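Local atomic coordinates of protein phosphotransferase ChpT (Brucella abortus, PDB entry 4QPK), a protein that relays phosphoryl groups as a homodimeric histidine phosphotransferase in the phosphorelay that controls growth, division and intracellular survival of Brucella abortus. Residues 112-117 and 137-142; 159-164 and 182-187. One frame throughout, in Å; residues are numbered along the deposited sequence.

Interaction 1 (112-117 and 137-142). With PO4 (phosphate ion), chain G.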
# COMPACT_ATOMS: atom_id res chain seq x y z
N GLN B 112 18.88 -7.26 3.70
CA GLN B 112 19.57 -6.02 3.27
C GLN B 112 18.86 -5.23 2.16
O GLN B 112 18.09 -5.79 1.38
CB GLN B 112 20.99 -6.31 2.80
CG GLN B 112 21.89 -6.93 3.87
CD GLN B 112 23.31 -7.17 3.37
OE1 GLN B 112 24.22 -6.42 3.70
NE2 GLN B 112 23.49 -8.21 2.57
N ILE B 113 19.16 -3.93 2.08
CA ILE B 113 18.77 -3.08 0.94
C ILE B 113 19.99 -2.35 0.38
O ILE B 113 20.86 -1.89 1.13
CB ILE B 113 17.66 -2.06 1.33
CG1 ILE B 113 16.35 -2.80 1.66
CG2 ILE B 113 17.39 -1.09 0.19
CD1 ILE B 113 15.26 -1.91 2.30
N ASP B 114 20.07 -2.29 -0.94
CA ASP B 114 21.11 -1.56 -1.67
C ASP B 114 20.76 -0.07 -1.65
O ASP B 114 19.69 0.31 -2.12
CB ASP B 114 21.18 -2.11 -3.10
CG ASP B 114 22.35 -1.57 -3.91
OD1 ASP B 114 22.73 -0.41 -3.75
OD2 ASP B 114 22.91 -2.35 -4.71
N THR B 115 21.63 0.79 -1.12
CA THR B 115 21.29 2.22 -1.09
C THR B 115 21.25 2.83 -2.49
O THR B 115 20.73 3.92 -2.67
CB THR B 115 22.28 3.07 -0.21
OG1 THR B 115 23.61 2.97 -0.71
CG2 THR B 115 22.24 2.60 1.26
N GLY B 116 21.80 2.13 -3.48
CA GLY B 116 21.67 2.57 -4.86
C GLY B 116 20.20 2.54 -5.29
O GLY B 116 19.72 3.43 -6.00
N ASP B 117 19.48 1.51 -4.87
CA ASP B 117 18.04 1.45 -5.15
C ASP B 117 17.29 2.54 -4.40
O ASP B 117 16.34 3.14 -4.91
CB ASP B 117 17.48 0.07 -4.77
CG ASP B 117 17.98 -1.03 -5.68
OD1 ASP B 117 18.20 -0.77 -6.88
OD2 ASP B 117 18.15 -2.17 -5.19
N GLY B 137 27.00 10.15 -0.99
CA GLY B 137 27.43 9.01 -0.20
C GLY B 137 27.55 7.74 -1.02
O GLY B 137 26.77 7.49 -1.93
N ALA B 138 28.52 6.91 -0.64
CA ALA B 138 28.85 5.68 -1.34
C ALA B 138 27.70 4.68 -1.35
O ALA B 138 27.01 4.51 -0.34
CB ALA B 138 30.09 5.04 -0.71
N ARG B 139 27.50 4.04 -2.49
CA ARG B 139 26.54 2.94 -2.61
C ARG B 139 26.94 1.78 -1.70
O ARG B 139 28.08 1.31 -1.75
CB ARG B 139 26.48 2.48 -4.07
CG ARG B 139 25.49 1.37 -4.35
CD ARG B 139 25.55 0.96 -5.80
NE ARG B 139 24.60 -0.10 -6.09
CZ ARG B 139 24.56 -0.76 -7.24
NH1 ARG B 139 25.44 -0.47 -8.19
NH2 ARG B 139 23.66 -1.71 -7.42
N VAL B 140 26.01 1.30 -0.87
CA VAL B 140 26.34 0.29 0.13
C VAL B 140 25.14 -0.61 0.43
O VAL B 140 24.00 -0.16 0.35
CB VAL B 140 26.83 0.98 1.44
CG1 VAL B 140 25.76 1.92 1.99
CG2 VAL B 140 27.24 -0.05 2.47
N LEU B 141 25.38 -1.88 0.75
CA LEU B 141 24.34 -2.74 1.29
C LEU B 141 24.22 -2.55 2.80
O LEU B 141 25.21 -2.69 3.52
CB LEU B 141 24.62 -4.21 0.96
CG LEU B 141 24.50 -4.59 -0.52
CD1 LEU B 141 25.13 -5.95 -0.77
CD2 LEU B 141 23.02 -4.64 -0.87
N LEU B 142 23.02 -2.23 3.29
CA LEU B 142 22.78 -2.01 4.72
C LEU B 142 21.58 -2.83 5.18
O LEU B 142 20.78 -3.25 4.34
CB LEU B 142 22.55 -0.52 5.01
CG LEU B 142 23.74 0.43 4.83
CD1 LEU B 142 23.32 1.89 5.00
CD2 LEU B 142 24.89 0.09 5.80
P PO4 G . 20.19 -10.47 1.52
O1 PO4 G . 21.65 -10.37 1.91
O2 PO4 G . 20.02 -11.29 0.26
O3 PO4 G . 19.47 -11.18 2.65
O4 PO4 G . 19.60 -9.11 1.30
O HOH W 1 24.17 -5.05 5.88
O HOH W 2 24.15 5.60 -1.70

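Interaction 2 (159-164 and 182-187)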
# COMPACT_ATOMS: atom_id res chain seq x y z
N GLY B 159 8.57 17.36 4.93
CA GLY B 159 7.53 17.98 5.74
C GLY B 159 8.01 19.22 6.48
O GLY B 159 7.21 20.08 6.86
N ALA B 160 9.32 19.31 6.69
CA ALA B 160 9.89 20.42 7.48
C ALA B 160 10.06 21.69 6.65
O ALA B 160 10.28 22.78 7.20
CB ALA B 160 11.23 19.99 8.08
N ILE B 161 9.97 21.57 5.32
CA ILE B 161 10.05 22.74 4.44
C ILE B 161 8.83 22.78 3.51
O ILE B 161 8.93 22.54 2.31
CB ILE B 161 11.35 22.75 3.60
CG1 ILE B 161 11.69 21.36 3.06
CG2 ILE B 161 12.53 23.27 4.43
CD1 ILE B 161 12.81 21.37 2.03
N PRO B 162 7.66 23.10 4.08
CA PRO B 162 6.39 23.03 3.35
C PRO B 162 6.27 24.06 2.22
O PRO B 162 5.41 23.89 1.36
CB PRO B 162 5.34 23.26 4.43
CG PRO B 162 6.04 24.05 5.47
CD PRO B 162 7.46 23.54 5.48
N ARG B 163 7.11 25.09 2.21
CA ARG B 163 7.09 26.03 1.11
C ARG B 163 8.24 25.78 0.14
O ARG B 163 8.55 26.62 -0.70
CB ARG B 163 7.13 27.48 1.62
CG ARG B 163 5.88 27.88 2.40
CD ARG B 163 5.48 29.33 2.10
NE ARG B 163 4.04 29.54 2.23
CZ ARG B 163 3.47 30.23 3.22
NH1 ARG B 163 4.23 30.83 4.13
NH2 ARG B 163 2.15 30.37 3.26
N GLY B 164 8.86 24.61 0.25
CA GLY B 164 9.95 24.26 -0.64
C GLY B 164 11.31 24.67 -0.12
O GLY B 164 11.45 25.06 1.04
N ILE B 182 20.16 14.40 7.03
CA ILE B 182 19.19 15.03 6.15
C ILE B 182 19.09 16.50 6.54
O ILE B 182 18.67 16.83 7.65
CB ILE B 182 17.80 14.35 6.26
CG1 ILE B 182 17.80 13.02 5.50
CG2 ILE B 182 16.72 15.21 5.65
CD1 ILE B 182 18.47 11.87 6.23
N THR B 183 19.50 17.36 5.62
CA THR B 183 19.55 18.79 5.88
C THR B 183 18.56 19.55 5.00
O THR B 183 18.62 19.45 3.78
CB THR B 183 20.97 19.36 5.64
OG1 THR B 183 21.93 18.60 6.39
CG2 THR B 183 21.03 20.82 6.08
N VAL B 184 17.65 20.28 5.63
CA VAL B 184 16.68 21.06 4.88
C VAL B 184 16.79 22.57 5.13
O VAL B 184 17.08 23.02 6.23
CB VAL B 184 15.22 20.60 5.17
CG1 VAL B 184 15.01 19.18 4.65
CG2 VAL B 184 14.90 20.68 6.66
N LYS B 185 16.58 23.31 4.04
CA LYS B 185 16.56 24.77 4.04
C LYS B 185 15.41 25.24 3.18
O LYS B 185 15.13 24.64 2.15
CB LYS B 185 17.88 25.32 3.50
CG LYS B 185 18.96 25.22 4.51
CD LYS B 185 20.34 25.06 3.96
CE LYS B 185 21.22 24.87 5.17
NZ LYS B 185 22.48 24.17 5.09
N GLY B 186 14.76 26.32 3.60
CA GLY B 186 13.67 26.88 2.82
C GLY B 186 13.04 28.06 3.53
O GLY B 186 13.31 28.29 4.71
N ARG B 187 12.17 28.79 2.84
CA ARG B 187 11.57 30.00 3.40
C ARG B 187 10.73 29.68 4.63
O ARG B 187 10.67 30.46 5.58
CB ARG B 187 10.73 30.74 2.37
CG ARG B 187 10.01 31.96 2.94
CD ARG B 187 9.17 32.71 1.92
NE ARG B 187 9.64 32.51 0.55
CZ ARG B 187 9.64 33.46 -0.38
NH1 ARG B 187 9.21 34.68 -0.10
NH2 ARG B 187 10.09 33.19 -1.60

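Interaction 1 (112-117 and 137-142)
Arg139 reaches over from the 137-142 segment to clasp Asp114, the N-cap of helix 115-126. From CB its chain runs extended, with CG anti to the backbone N (chi1 -179°). Arg139 CG passes 3.3 Å from Asp114 OD1, and Arg139 CD lies 3.7 Å from the same oxygen. Arg139 NE then donates to Asp114 OD1 at 3.0 Å, almost in the guanidinium plane and on the syn lone pair. Arg139 NH2 meets Asp114 OD2 at 2.9 Å from above the carboxylate, whose plane is turned 30° from the guanidinium's. Arginine suits this salt bridge because NE and NH2 lie side by side and each take one carboxylate oxygen. Asp114 OD1 also accepts the capping bond from Gly116 N, met on its anti side and tilted out of the carboxylate plane, so one oxygen serves helix start and salt bridge.

Thr115 N donates to Val140 O, and Thr115 OG1 accepts from Val140 N at 2.9 Å, extending the ladder. Its methyl CG2 lies against Val140 CG1 and Leu142 CD1. Ile113 and Leu142 exchange backbone bonds and share a face, both touching Val147 of helix 144-160; Leu142 also meets Pro178 and Phe180. Gln112 holds a phosphate ion, probably from the crystallisation liquor: Gln112 NE2 donates to phosphate O1 at 2.9 Å and the backbone N to O4. A two-stranded antiparallel ribbon thus runs into an N-capped helix within the kinase-like C-terminal domain.

Interaction 2 (159-164 and 182-187)
This is an apolar contact without a hydrogen bond between its segments, made where the end of helix 144-160 and the turn after it meet the end of strand 178-185. Val184 CG2 approaches Ala160 CB at 4.0 Å, and Val184 CB faces both branches of Ile161, 3.9 Å from CG2 and 4.0 Å from CD1. Ile161 holds CG1 between its backbone N and carbonyl carbon (chi1 42°), which, with an extended chi2, brings CD1 to the valine, while Ile161 CG2 lies 3.7 Å from Lys185 C. Branched aliphatic side chains fill such a seam well, and the small Ala160 meets Val184 with its methyl alone.

Farther along, the contact passes mainly to backbone atoms. The type I turn from Ile161 to Gly164 presents Gly164 O to Gly186 CA in a CA-H...O contact of 3.4 Å. Glycine suits both places: Gly186 carries no CB where Gly164 O comes close, and Gly164 has backbone angles (phi 90°, psi -169°) at which a CB crowds the preceding carbonyl O. Lys185 points away, its NZ in a salt bridge with Asp237. Strands 166-173 and 238-242 flank strand 178-185, giving Val184 the neighbours Leu167 and Ile238, while Ala160 touches Phe240.

How the interactions relate
Beyond the long helices 43-74 and 78-102, the chain enters interaction 1 with 112-117, and the partner segment 137-142 follows helix 115-126 and strand 132-136, closing a loop with 19 residues between the segments. Strand 141-143 then leads directly into helix 144-160, whose far end opens interaction 2; the intervening 17 residues include much of the hairpin formed by strands 166-173 and 178-185. The two loops follow in series, neither nested nor crossed, with centres about 25 Å apart. Interaction 1 pairs strand 112-114 with strand 141-143 and joins the stretch before 141-143 to the start of helix 115-126, whereas interaction 2 joins the end of helix 144-160 to the five-stranded sheet. Helix 144-160 is thus the link between them.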